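Local structure of bifunctional GH43-CE protein (Bacteroides eggerthii, 6MLY) at residues F607-A612 / S664-V669; V226-A231 / R241-D246; S384-G389 / Q439-F444. The protein probably releases xylose from the ends of xylan chains through a family 43 glycoside hydrolase domain, fused to a carbohydrate esterase domain. All coordinates share one frame; numbering follows the deposited sequence.

Contact 1 of 3, residues F607-A612 / S664-V669; sequences FIRANA and SFSSRV. With EDO (1,2-ethanediol), chain G.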
ATOM      1  N   PHE A 607     -24.285  -3.797   3.661  1.00 74.36           N
ATOM      2  CA  PHE A 607     -22.948  -4.282   3.991  1.00 74.96           C
ATOM      3  C   PHE A 607     -22.461  -3.659   5.308  1.00 75.34           C
ATOM      4  O   PHE A 607     -21.887  -4.354   6.151  1.00 76.84           O
ATOM      5  CB  PHE A 607     -21.972  -3.986   2.850  1.00 74.77           C
ATOM      6  CG  PHE A 607     -20.552  -4.401   3.129  1.00 74.32           C
ATOM      7  CD1 PHE A 607     -20.139  -5.705   2.907  1.00 75.12           C
ATOM      8  CD2 PHE A 607     -19.633  -3.494   3.634  1.00 73.70           C
ATOM      9  CE1 PHE A 607     -18.833  -6.090   3.170  1.00 74.76           C
ATOM     10  CE2 PHE A 607     -18.327  -3.883   3.896  1.00 73.26           C
ATOM     11  CZ  PHE A 607     -17.931  -5.178   3.664  1.00 73.54           C
ATOM     12  N   ILE A 608     -22.692  -2.351   5.458  1.00 74.24           N
ATOM     13  CA  ILE A 608     -22.198  -1.553   6.581  1.00 74.26           C
ATOM     14  C   ILE A 608     -22.734  -2.112   7.905  1.00 74.21           C
ATOM     15  O   ILE A 608     -22.002  -2.174   8.888  1.00 73.94           O
ATOM     16  CB  ILE A 608     -22.571  -0.067   6.384  1.00 73.59           C
ATOM     17  CG1 ILE A 608     -21.718   0.579   5.289  1.00 73.98           C
ATOM     18  CG2 ILE A 608     -22.497   0.719   7.687  1.00 73.77           C
ATOM     19  CD1 ILE A 608     -20.226   0.415   5.487  1.00 74.11           C
ATOM     20  N   ARG A 609     -24.016  -2.483   7.925  1.00 75.23           N
ATOM     21  CA  ARG A 609     -24.663  -2.962   9.137  1.00 77.28           C
ATOM     22  C   ARG A 609     -24.124  -4.359   9.458  1.00 78.62           C
ATOM     23  O   ARG A 609     -23.789  -4.657  10.602  1.00 81.12           O
ATOM     24  CB  ARG A 609     -26.188  -2.948   8.976  1.00 77.93           C
ATOM     25  CG  ARG A 609     -26.800  -1.550   8.967  1.00 77.36           C
ATOM     26  CD  ARG A 609     -28.252  -1.516   9.411  1.00 78.00           C
ATOM     27  NE  ARG A 609     -28.728  -0.161   9.645  1.00 78.08           N
ATOM     28  CZ  ARG A 609     -29.209   0.653   8.703  1.00 78.60           C
ATOM     29  NH1 ARG A 609     -29.172   0.289   7.432  1.00 79.98           N
ATOM     30  NH2 ARG A 609     -29.723   1.831   9.031  1.00 76.36           N
ATOM     31  N   ALA A 610     -24.013  -5.192   8.419  1.00 79.81           N
ATOM     32  CA  ALA A 610     -23.652  -6.592   8.546  1.00 81.56           C
ATOM     33  C   ALA A 610     -22.201  -6.735   9.028  1.00 81.65           C
ATOM     34  O   ALA A 610     -21.870  -7.708   9.714  1.00 83.20           O
ATOM     35  CB  ALA A 610     -23.863  -7.283   7.223  1.00 81.93           C
ATOM     36  N   ASN A 611     -21.350  -5.765   8.665  1.00 80.68           N
ATOM     37  CA  ASN A 611     -19.932  -5.781   9.011  1.00 80.13           C
ATOM     38  C   ASN A 611     -19.615  -4.670  10.020  1.00 79.24           C
ATOM     39  O   ASN A 611     -18.460  -4.272  10.158  1.00 78.09           O
ATOM     40  CB  ASN A 611     -19.063  -5.667   7.756  1.00 79.88           C
ATOM     41  CG  ASN A 611     -19.085  -6.927   6.916  1.00 81.15           C
ATOM     42  OD1 ASN A 611     -18.159  -7.745   6.983  1.00 81.01           O
ATOM     43  ND2 ASN A 611     -20.146  -7.099   6.141  1.00 79.43           N
ATOM     44  N   ALA A 612     -20.635  -4.212  10.758  1.00 79.54           N
ATOM     45  CA  ALA A 612     -20.532  -3.030  11.626  1.00 79.08           C
ATOM     46  C   ALA A 612     -19.509  -3.269  12.747  1.00 79.63           C
ATOM     47  O   ALA A 612     -18.591  -2.463  12.938  1.00 77.01           O
ATOM     48  CB  ALA A 612     -21.892  -2.684  12.182  1.00 79.85           C
ATOM     49  N   SER A 664     -30.717  -9.967   4.469  1.00 85.70           N
ATOM     50  CA  SER A 664     -31.284 -10.020   5.822  1.00 85.71           C
ATOM     51  C   SER A 664     -31.350  -8.621   6.462  1.00 83.04           C
ATOM     52  O   SER A 664     -32.309  -8.297   7.160  1.00 81.61           O
ATOM     53  CB  SER A 664     -30.453 -10.987   6.659  1.00 86.76           C
ATOM     54  OG  SER A 664     -30.856 -11.008   8.021  1.00 87.34           O
ATOM     55  N   PHE A 665     -30.318  -7.803   6.222  1.00 82.40           N
ATOM     56  CA  PHE A 665     -30.054  -6.588   6.989  1.00 81.94           C
ATOM     57  C   PHE A 665     -30.773  -5.395   6.362  1.00 80.52           C
ATOM     58  O   PHE A 665     -31.161  -5.439   5.201  1.00 81.02           O
ATOM     59  CB  PHE A 665     -28.547  -6.328   7.073  1.00 82.22           C
ATOM     60  CG  PHE A 665     -27.789  -7.354   7.879  1.00 83.80           C
ATOM     61  CD1 PHE A 665     -27.389  -8.551   7.307  1.00 84.81           C
ATOM     62  CD2 PHE A 665     -27.499  -7.128   9.217  1.00 83.82           C
ATOM     63  CE1 PHE A 665     -26.705  -9.497   8.054  1.00 85.68           C
ATOM     64  CE2 PHE A 665     -26.816  -8.075   9.963  1.00 84.99           C
ATOM     65  CZ  PHE A 665     -26.418  -9.257   9.379  1.00 86.30           C
ATOM     66  N   SER A 666     -30.911  -4.330   7.160  1.00 79.57           N
ATOM     67  CA  SER A 666     -31.658  -3.137   6.791  1.00 78.84           C
ATOM     68  C   SER A 666     -30.807  -2.237   5.888  1.00 76.20           C
ATOM     69  O   SER A 666     -29.628  -2.029   6.144  1.00 75.19           O
ATOM     70  CB  SER A 666     -32.119  -2.394   8.021  1.00 79.88           C
ATOM     71  OG  SER A 666     -32.991  -1.324   7.675  1.00 80.27           O
ATOM     72  N   SER A 667     -31.451  -1.682   4.852  1.00 76.71           N
ATOM     73  CA  SER A 667     -30.849  -0.722   3.919  1.00 75.58           C
ATOM     74  C   SER A 667     -31.295   0.714   4.240  1.00 73.78           C
ATOM     75  O   SER A 667     -31.212   1.579   3.377  1.00 73.81           O
ATOM     76  CB  SER A 667     -31.204  -1.076   2.495  1.00 75.68           C
ATOM     77  OG  SER A 667     -32.585  -0.857   2.245  1.00 76.29           O
ATOM     78  N   ARG A 668     -31.734   0.961   5.480  1.00 73.95           N
ATOM     79  CA  ARG A 668     -32.293   2.253   5.875  1.00 73.41           C
ATOM     80  C   ARG A 668     -31.184   3.296   6.021  1.00 71.78           C
ATOM     81  O   ARG A 668     -30.022   2.951   6.240  1.00 71.66           O
ATOM     82  CB  ARG A 668     -33.035   2.161   7.211  1.00 75.59           C
ATOM     83  CG  ARG A 668     -34.505   1.797   7.086  1.00 77.89           C
ATOM     84  CD  ARG A 668     -35.175   1.771   8.446  1.00 80.07           C
ATOM     85  NE  ARG A 668     -36.586   1.408   8.376  1.00 81.67           N
ATOM     86  CZ  ARG A 668     -37.084   0.235   8.750  1.00 83.91           C
ATOM     87  NH1 ARG A 668     -36.278  -0.726   9.180  1.00 85.61           N
ATOM     88  NH2 ARG A 668     -38.391   0.038   8.710  1.00 84.85           N
ATOM     89  N   VAL A 669     -31.585   4.567   5.919  1.00 69.94           N
ATOM     90  CA  VAL A 669     -30.760   5.715   6.280  1.00 69.23           C
ATOM     91  C   VAL A 669     -31.599   6.622   7.184  1.00 68.72           C
ATOM     92  O   VAL A 669     -32.827   6.601   7.114  1.00 69.09           O
ATOM     93  CB  VAL A 669     -30.231   6.461   5.039  1.00 68.89           C
ATOM     94  CG1 VAL A 669     -29.299   5.578   4.222  1.00 69.05           C
ATOM     95  CG2 VAL A 669     -31.349   7.011   4.165  1.00 68.95           C
TER
HETATM   96  C1  EDO G 903     -36.172  -2.702   6.825  1.00 44.67           C
HETATM   97  O1  EDO G 903     -35.374  -2.620   8.004  1.00 52.62           O
HETATM   98  C2  EDO G 903     -35.636  -1.772   5.748  1.00 47.08           C
HETATM   99  O2  EDO G 903     -35.215  -2.549   4.626  1.00 51.93           O

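Contact 2 of 3, residues V226-A231 / R241-D246; sequences VIVHRA and RVVFQD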
ATOM      1  N   VAL A 226      10.722 -28.429  -3.192  1.00 96.16           N
ATOM      2  CA  VAL A 226      12.082 -28.747  -2.739  1.00 96.52           C
ATOM      3  C   VAL A 226      12.431 -30.155  -3.238  1.00 99.58           C
ATOM      4  O   VAL A 226      11.589 -31.056  -3.181  1.00101.78           O
ATOM      5  CB  VAL A 226      12.199 -28.657  -1.203  1.00 96.12           C
ATOM      6  CG1 VAL A 226      13.641 -28.811  -0.730  1.00 95.85           C
ATOM      7  CG2 VAL A 226      11.591 -27.372  -0.656  1.00 94.58           C
ATOM      8  N   ILE A 227      13.674 -30.336  -3.705  1.00100.58           N
ATOM      9  CA  ILE A 227      14.105 -31.588  -4.347  1.00102.77           C
ATOM     10  C   ILE A 227      15.564 -31.890  -3.967  1.00102.01           C
ATOM     11  O   ILE A 227      16.513 -31.351  -4.545  1.00100.46           O
ATOM     12  CB  ILE A 227      13.882 -31.530  -5.875  1.00104.82           C
ATOM     13  CG1 ILE A 227      14.622 -30.358  -6.531  1.00103.24           C
ATOM     14  CG2 ILE A 227      12.391 -31.507  -6.201  1.00105.52           C
ATOM     15  CD1 ILE A 227      14.235 -30.100  -7.971  1.00103.88           C
ATOM     16  N   VAL A 228      15.723 -32.783  -2.985  1.00102.24           N
ATOM     17  CA  VAL A 228      17.020 -33.153  -2.435  1.00101.59           C
ATOM     18  C   VAL A 228      17.627 -34.257  -3.310  1.00103.15           C
ATOM     19  O   VAL A 228      16.903 -35.135  -3.784  1.00105.17           O
ATOM     20  CB  VAL A 228      16.881 -33.595  -0.965  1.00101.02           C
ATOM     21  CG1 VAL A 228      18.186 -34.126  -0.392  1.00100.86           C
ATOM     22  CG2 VAL A 228      16.346 -32.467  -0.097  1.00 99.13           C
ATOM     23  N   HIS A 229      18.950 -34.176  -3.520  1.00102.98           N
ATOM     24  CA  HIS A 229      19.765 -35.210  -4.182  1.00104.17           C
ATOM     25  C   HIS A 229      20.778 -35.785  -3.186  1.00102.83           C
ATOM     26  O   HIS A 229      21.625 -35.053  -2.675  1.00102.04           O
ATOM     27  CB  HIS A 229      20.510 -34.640  -5.397  1.00104.59           C
ATOM     28  CG  HIS A 229      19.684 -34.553  -6.634  1.00107.85           C
ATOM     29  ND1 HIS A 229      18.300 -34.505  -6.598  1.00108.69           N
ATOM     30  CD2 HIS A 229      20.038 -34.487  -7.938  1.00109.58           C
ATOM     31  CE1 HIS A 229      17.836 -34.426  -7.828  1.00110.13           C
ATOM     32  NE2 HIS A 229      18.883 -34.409  -8.670  1.00110.52           N
ATOM     33  N   ARG A 230      20.688 -37.097  -2.940  1.00104.17           N
ATOM     34  CA  ARG A 230      21.610 -37.821  -2.072  1.00103.36           C
ATOM     35  C   ARG A 230      22.723 -38.426  -2.937  1.00103.90           C
ATOM     36  O   ARG A 230      22.518 -38.685  -4.127  1.00104.93           O
ATOM     37  CB  ARG A 230      20.845 -38.890  -1.283  1.00105.02           C
ATOM     38  CG  ARG A 230      21.599 -39.457  -0.088  1.00104.66           C
ATOM     39  CD  ARG A 230      20.814 -40.527   0.654  1.00106.52           C
ATOM     40  NE  ARG A 230      20.322 -41.588  -0.217  1.00109.24           N
ATOM     41  CZ  ARG A 230      21.087 -42.409  -0.930  1.00110.19           C
ATOM     42  NH1 ARG A 230      22.395 -42.441  -0.742  1.00109.06           N
ATOM     43  NH2 ARG A 230      20.537 -43.196  -1.835  1.00112.49           N
ATOM     44  N   ALA A 231      23.898 -38.630  -2.329  1.00102.56           N
ATOM     45  CA  ALA A 231      25.049 -39.259  -2.989  1.00102.96           C
ATOM     46  C   ALA A 231      26.126 -39.611  -1.952  1.00102.23           C
ATOM     47  O   ALA A 231      26.277 -38.913  -0.944  1.00 99.68           O
ATOM     48  CB  ALA A 231      25.598 -38.344  -4.055  1.00101.88           C
ATOM     49  N   ARG A 241      14.451 -36.947  -4.830  1.00104.96           N
ATOM     50  CA  ARG A 241      13.087 -37.129  -4.316  1.00107.31           C
ATOM     51  C   ARG A 241      12.385 -35.767  -4.227  1.00106.08           C
ATOM     52  O   ARG A 241      12.974 -34.734  -4.540  1.00107.75           O
ATOM     53  CB  ARG A 241      13.118 -37.811  -2.943  1.00107.87           C
ATOM     54  CG  ARG A 241      13.648 -39.238  -2.965  1.00110.27           C
ATOM     55  CD  ARG A 241      13.358 -40.020  -1.696  1.00112.13           C
ATOM     56  NE  ARG A 241      14.004 -41.332  -1.720  1.00114.58           N
ATOM     57  CZ  ARG A 241      13.774 -42.311  -0.850  1.00116.54           C
ATOM     58  NH1 ARG A 241      12.924 -42.134   0.147  1.00116.55           N
ATOM     59  NH2 ARG A 241      14.394 -43.470  -0.984  1.00118.31           N
ATOM     60  N   VAL A 242      11.111 -35.793  -3.815  1.00106.77           N
ATOM     61  CA  VAL A 242      10.369 -34.610  -3.366  1.00104.93           C
ATOM     62  C   VAL A 242      10.282 -34.680  -1.834  1.00103.41           C
ATOM     63  O   VAL A 242       9.778 -35.660  -1.295  1.00105.23           O
ATOM     64  CB  VAL A 242       8.970 -34.555  -4.022  1.00105.81           C
ATOM     65  CG1 VAL A 242       8.082 -33.471  -3.417  1.00103.67           C
ATOM     66  CG2 VAL A 242       9.057 -34.389  -5.534  1.00106.07           C
ATOM     67  N   VAL A 243      10.785 -33.654  -1.136  1.00101.54           N
ATOM     68  CA  VAL A 243      10.805 -33.667   0.337  1.00101.88           C
ATOM     69  C   VAL A 243       9.795 -32.657   0.910  1.00100.68           C
ATOM     70  O   VAL A 243       9.308 -32.857   2.022  1.00101.23           O
ATOM     71  CB  VAL A 243      12.221 -33.429   0.898  1.00101.54           C
ATOM     72  CG1 VAL A 243      13.257 -34.318   0.222  1.00103.15           C
ATOM     73  CG2 VAL A 243      12.633 -31.967   0.820  1.00 99.11           C
ATOM     74  N   PHE A 244       9.495 -31.574   0.182  1.00 99.48           N
ATOM     75  CA  PHE A 244       8.514 -30.585   0.655  1.00 99.15           C
ATOM     76  C   PHE A 244       7.769 -29.964  -0.535  1.00 99.80           C
ATOM     77  O   PHE A 244       8.369 -29.645  -1.563  1.00 99.68           O
ATOM     78  CB  PHE A 244       9.200 -29.526   1.526  1.00 97.04           C
ATOM     79  CG  PHE A 244       8.297 -28.755   2.460  1.00 96.32           C
ATOM     80  CD1 PHE A 244       7.273 -29.382   3.158  1.00 97.96           C
ATOM     81  CD2 PHE A 244       8.496 -27.399   2.670  1.00 94.85           C
ATOM     82  CE1 PHE A 244       6.452 -28.667   4.019  1.00 97.38           C
ATOM     83  CE2 PHE A 244       7.680 -26.686   3.537  1.00 94.21           C
ATOM     84  CZ  PHE A 244       6.663 -27.321   4.212  1.00 95.21           C
ATOM     85  N   GLN A 245       6.452 -29.793  -0.367  1.00101.02           N
ATOM     86  CA  GLN A 245       5.573 -29.281  -1.411  1.00100.99           C
ATOM     87  C   GLN A 245       4.339 -28.641  -0.759  1.00102.17           C
ATOM     88  O   GLN A 245       3.235 -29.186  -0.810  1.00103.36           O
ATOM     89  CB  GLN A 245       5.214 -30.420  -2.365  1.00103.16           C
ATOM     90  CG  GLN A 245       4.443 -29.968  -3.596  1.00103.08           C
ATOM     91  CD  GLN A 245       4.490 -31.003  -4.693  1.00104.37           C
ATOM     92  OE1 GLN A 245       5.543 -31.283  -5.265  1.00103.76           O
ATOM     93  NE2 GLN A 245       3.338 -31.576  -5.000  1.00105.64           N
ATOM     94  N   ASP A 246       4.551 -27.460  -0.168  1.00100.41           N
ATOM     95  CA  ASP A 246       3.601 -26.827   0.737  1.00100.31           C
ATOM     96  C   ASP A 246       3.675 -25.314   0.523  1.00 97.81           C
ATOM     97  O   ASP A 246       4.618 -24.673   0.984  1.00 96.45           O
ATOM     98  CB  ASP A 246       3.911 -27.246   2.180  1.00101.03           C
ATOM     99  CG  ASP A 246       3.146 -26.514   3.271  1.00101.64           C
ATOM    100  OD1 ASP A 246       2.076 -25.957   2.967  1.00101.90           O
ATOM    101  OD2 ASP A 246       3.630 -26.519   4.427  1.00 99.10           O
TER

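Contact 3 of 3, residues S384-G389 / Q439-F444; sequences SMDVSG and QQVVYF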
ATOM      1  N   SER A 384       9.676  13.243   9.748  1.00 68.27           N
ATOM      2  CA  SER A 384       9.527  14.681   9.939  1.00 68.87           C
ATOM      3  C   SER A 384      10.541  15.374   9.027  1.00 69.46           C
ATOM      4  O   SER A 384      11.721  15.007   9.037  1.00 68.58           O
ATOM      5  CB  SER A 384       9.727  15.086  11.384  1.00 69.42           C
ATOM      6  OG  SER A 384       9.822  16.502  11.520  1.00 70.39           O
ATOM      7  N   MET A 385      10.073  16.358   8.252  1.00 69.42           N
ATOM      8  CA  MET A 385      10.884  16.997   7.230  1.00 69.27           C
ATOM      9  C   MET A 385      11.028  18.489   7.546  1.00 70.03           C
ATOM     10  O   MET A 385      10.485  18.976   8.529  1.00 70.81           O
ATOM     11  CB  MET A 385      10.254  16.808   5.845  1.00 69.20           C
ATOM     12  CG  MET A 385      11.254  16.352   4.783  1.00 69.18           C
ATOM     13  SD  MET A 385      10.519  15.413   3.419  1.00 69.23           S
ATOM     14  CE  MET A 385       9.790  14.057   4.337  1.00 68.44           C
ATOM     15  N   ASP A 386      11.818  19.178   6.714  1.00 70.56           N
ATOM     16  CA  ASP A 386      11.996  20.628   6.742  1.00 71.95           C
ATOM     17  C   ASP A 386      12.347  21.077   5.316  1.00 72.47           C
ATOM     18  O   ASP A 386      13.422  20.738   4.796  1.00 73.06           O
ATOM     19  CB  ASP A 386      13.057  21.048   7.766  1.00 72.06           C
ATOM     20  CG  ASP A 386      13.011  22.522   8.146  1.00 72.98           C
ATOM     21  OD1 ASP A 386      12.686  23.349   7.270  1.00 73.87           O
ATOM     22  OD2 ASP A 386      13.307  22.833   9.318  1.00 73.65           O
ATOM     23  N   VAL A 387      11.442  21.860   4.714  1.00 73.06           N
ATOM     24  CA  VAL A 387      11.371  22.054   3.258  1.00 73.28           C
ATOM     25  C   VAL A 387      12.027  23.379   2.835  1.00 73.77           C
ATOM     26  O   VAL A 387      12.073  23.685   1.641  1.00 74.39           O
ATOM     27  CB  VAL A 387       9.910  21.991   2.776  1.00 74.08           C
ATOM     28  CG1 VAL A 387       9.193  20.768   3.326  1.00 74.00           C
ATOM     29  CG2 VAL A 387       9.144  23.255   3.124  1.00 75.36           C
ATOM     30  N   SER A 388      12.534  24.152   3.803  1.00 74.08           N
ATOM     31  CA  SER A 388      13.173  25.449   3.554  1.00 75.32           C
ATOM     32  C   SER A 388      14.157  25.365   2.378  1.00 75.90           C
ATOM     33  O   SER A 388      14.198  26.264   1.543  1.00 77.02           O
ATOM     34  CB  SER A 388      13.869  25.939   4.793  1.00 75.65           C
ATOM     35  OG  SER A 388      13.102  25.642   5.952  1.00 75.57           O
ATOM     36  N   GLY A 389      14.942  24.277   2.334  1.00 75.10           N
ATOM     37  CA  GLY A 389      16.040  24.090   1.382  1.00 74.59           C
ATOM     38  C   GLY A 389      15.578  23.888  -0.053  1.00 74.34           C
ATOM     39  O   GLY A 389      16.334  24.164  -0.987  1.00 74.70           O
ATOM     40  N   GLN A 439       3.564  26.071   6.094  1.00 83.23           N
ATOM     41  CA  GLN A 439       4.669  25.848   7.043  1.00 84.37           C
ATOM     42  C   GLN A 439       5.896  25.342   6.272  1.00 84.23           C
ATOM     43  O   GLN A 439       5.870  25.214   5.044  1.00 84.52           O
ATOM     44  CB  GLN A 439       4.294  24.816   8.111  1.00 85.15           C
ATOM     45  CG  GLN A 439       2.952  25.060   8.785  1.00 86.53           C
ATOM     46  CD  GLN A 439       2.692  24.060   9.886  1.00 87.14           C
ATOM     47  OE1 GLN A 439       3.435  23.093  10.067  1.00 85.45           O
ATOM     48  NE2 GLN A 439       1.621  24.284  10.633  1.00 88.95           N
ATOM     49  N   GLN A 440       6.976  25.050   7.003  1.00 83.44           N
ATOM     50  CA  GLN A 440       8.164  24.447   6.400  1.00 82.70           C
ATOM     51  C   GLN A 440       8.465  23.088   7.049  1.00 79.66           C
ATOM     52  O   GLN A 440       8.929  22.177   6.363  1.00 77.40           O
ATOM     53  CB  GLN A 440       9.323  25.440   6.446  1.00 84.66           C
ATOM     54  CG  GLN A 440       8.945  26.776   5.822  1.00 86.84           C
ATOM     55  CD  GLN A 440      10.100  27.441   5.117  1.00 89.29           C
ATOM     56  OE1 GLN A 440      11.239  27.408   5.581  1.00 89.08           O
ATOM     57  NE2 GLN A 440       9.801  28.062   3.987  1.00 91.63           N
ATOM     58  N   VAL A 441       8.174  22.949   8.350  1.00 78.77           N
ATOM     59  CA  VAL A 441       8.143  21.639   9.008  1.00 76.81           C
ATOM     60  C   VAL A 441       6.850  20.922   8.594  1.00 75.81           C
ATOM     61  O   VAL A 441       5.756  21.471   8.718  1.00 76.72           O
ATOM     62  CB  VAL A 441       8.262  21.765  10.540  1.00 77.12           C
ATOM     63  CG1 VAL A 441       8.100  20.417  11.233  1.00 75.43           C
ATOM     64  CG2 VAL A 441       9.573  22.424  10.949  1.00 77.53           C
ATOM     65  N   VAL A 442       7.001  19.691   8.096  1.00 74.30           N
ATOM     66  CA  VAL A 442       5.894  18.857   7.640  1.00 73.17           C
ATOM     67  C   VAL A 442       6.202  17.395   8.009  1.00 72.40           C
ATOM     68  O   VAL A 442       7.369  16.990   8.092  1.00 71.90           O
ATOM     69  CB  VAL A 442       5.660  19.036   6.126  1.00 73.45           C
ATOM     70  CG1 VAL A 442       6.854  18.572   5.309  1.00 73.80           C
ATOM     71  CG2 VAL A 442       4.398  18.334   5.654  1.00 72.75           C
ATOM     72  N   TYR A 443       5.141  16.617   8.239  1.00 71.02           N
ATOM     73  CA  TYR A 443       5.233  15.222   8.645  1.00 70.16           C
ATOM     74  C   TYR A 443       4.569  14.352   7.572  1.00 69.99           C
ATOM     75  O   TYR A 443       3.719  14.833   6.820  1.00 68.48           O
ATOM     76  CB  TYR A 443       4.584  15.033  10.020  1.00 69.66           C
ATOM     77  CG  TYR A 443       5.241  15.789  11.150  1.00 70.54           C
ATOM     78  CD1 TYR A 443       4.981  17.134  11.364  1.00 70.63           C
ATOM     79  CD2 TYR A 443       6.121  15.159  12.016  1.00 70.08           C
ATOM     80  CE1 TYR A 443       5.584  17.833  12.398  1.00 71.05           C
ATOM     81  CE2 TYR A 443       6.726  15.841  13.061  1.00 70.39           C
ATOM     82  CZ  TYR A 443       6.456  17.182  13.253  1.00 70.66           C
ATOM     83  OH  TYR A 443       7.051  17.855  14.278  1.00 70.46           O
ATOM     84  N   PHE A 444       4.989  13.082   7.495  1.00 70.26           N
ATOM     85  CA  PHE A 444       4.405  12.089   6.584  1.00 70.46           C
ATOM     86  C   PHE A 444       4.382  10.711   7.254  1.00 71.19           C
ATOM     87  O   PHE A 444       5.197  10.420   8.128  1.00 70.76           O
ATOM     88  CB  PHE A 444       5.176  12.008   5.264  1.00 70.21           C
ATOM     89  CG  PHE A 444       5.136  13.264   4.431  1.00 70.41           C
ATOM     90  CD1 PHE A 444       3.975  13.646   3.775  1.00 71.04           C
ATOM     91  CD2 PHE A 444       6.256  14.066   4.300  1.00 70.54           C
ATOM     92  CE1 PHE A 444       3.941  14.800   3.007  1.00 71.62           C
ATOM     93  CE2 PHE A 444       6.222  15.220   3.532  1.00 70.86           C
ATOM     94  CZ  PHE A 444       5.064  15.584   2.885  1.00 71.43           C
TER

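Contact 1 of 3, residues F607-A612 / S664-V669
Arg-609 turns CG anti to its own carbonyl carbon (chi1 -71°) and then runs extended from CG to NE, a course that carries its guanidinium from the end of helix 596-610 to the backbone of 664-669. There the two terminal nitrogens close end-on upon a single acceptor: NH1 and NH2 of Arg-609 each lie 3.0 Å from Arg-668 O. The oxygen sits close to the guanidinium plane, although NH2 approaches it from well above the carbonyl plane. NH1 of Arg-609 also makes a weak, bent bond of 2.7 Å to Ser-666 O, while Ser-666 CB lies over one guanidinium face. One residue along the helix, Ala-610 meets the ring of Phe-665 in a CH-pi contact, its CB 3.7 Å from the ring centroid and only 11° off the normal, so the methyl stands over the middle of the face. A 1,2-ethanediol molecule, probably from the crystallisation liquor, is hydrogen-bonded to Ser-666 OG. The next residue, Ser-667, bonds through OG to Glu-656 instead. The example illustrates how one arginine can hold an irregular loop through the carbonyls of two of its residues: the bonds go to neutral backbone oxygens, whose dipoles probably ease the positive charge.

Contact 2 of 3, residues V226-A231 / R241-D246
Val-226 N donates to Phe-244 O over 3.1 Å in a nearly straight bond (168° at the hydrogen), the shortest polar link between 226-231 and 241-246. Further along, Arg-241 N reaches Val-228 O at 3.2 Å, and the same carbonyl receives a weak bond from His-229 ND1. Between these two links the return bond, Val-243 N to Val-226 O, is long and weak, while Ile-227 CA makes a bent CA-H...O contact of 3.3 Å with Arg-241 O. On one side of this loosely tied pair, Val-243 spreads its two methyls over two neighbours. Its CG1, anti to the carbonyl carbon (chi1 -49°), meets Val-228 CG2 at 3.6 Å, and the two side chains cross at about a right angle; its CG2 touches Val-226 CG1 at 3.7 Å. Val-226 directs its other methyl, CG2, to Phe-244 CB. Phe-214 of strand 210-214 packs against both Val-226 and Val-228, and Leu-291 against Val-243 and Phe-244. Backbone bonds from His-229 and Ala-231 to strand 210-214 tie the first segment to the rest of its sheet. The arrangement is an irregular antiparallel pairing at the margin of a small antiparallel sheet, consistent with a blade of the five-bladed beta-propeller that characterises family 43 glycoside hydrolases.

Contact 3 of 3, residues S384-G389 / Q439-F444
Ser-384 and Tyr-443 face each other across a non-hydrogen-bonded antiparallel pair, and the ring meets the serine obliquely, CE2 of Tyr-443 lying 3.5 Å from Ser-384 CB. Tyr-443 places CG anti to its carbonyl carbon (chi1 -63°), which turns the ring toward strand 378-386; Tyr-507 of strand 502-511 touches both residues. Were this tyrosine an alanine, Ser-384 would probably lose its aromatic neighbour and a gap would open beside Tyr-507. On the face bearing Met-385 and Val-442 the contacts are apolar. Met-385, bent at chi3, brings its CE to the edge of the Phe-444 ring, 3.5 Å from CD2 and near the ring plane, the two side chains slanting across each other. Val-442 and its partner Val-387 instead cross at about a right angle, with their CG1 atoms 3.8 Å apart, and Val-410 packs on both from strand 406-411. Backbone bonds fix this register: Met-385 N to Val-442 O at 2.8 Å, then Val-387 N to Gln-440 O at 3.0 Å. At Ser-388, Gln-440 OE1 and Asp-386 OD1 both approach OG, at 2.6 and 2.7 Å, with carboxylate and amide planes 77° apart; Asp-386 OD2 has a salt bridge to Arg-348. These are adjacent strands of one antiparallel sheet packed on the second, as in the concanavalin A-like beta-sandwich, whose two antiparallel sheets lie face to face.

Overall arrangement
The three contacts sample three modules of one chain, each closed before the next opens. Contact 2 lies in the family 43 part, contact 3 in the concanavalin A-like part and contact 1 in the esterase-like part, with none touching another: nearest atoms stay about 28 Å apart between contacts 1 and 2, 27 Å between 1 and 3, and 36 Å between 2 and 3, the last pair on opposite sides of the chain's centre. In contact 2 the Ile-227 side chain is about 11 Å from that of Asp-143, predicted to tune the proton donor of the family 43 site. Contacts 1 and 3 both lie away from the known and predicted sites, though the Arg-668 side chain is about 10 Å from a bound sodium ion.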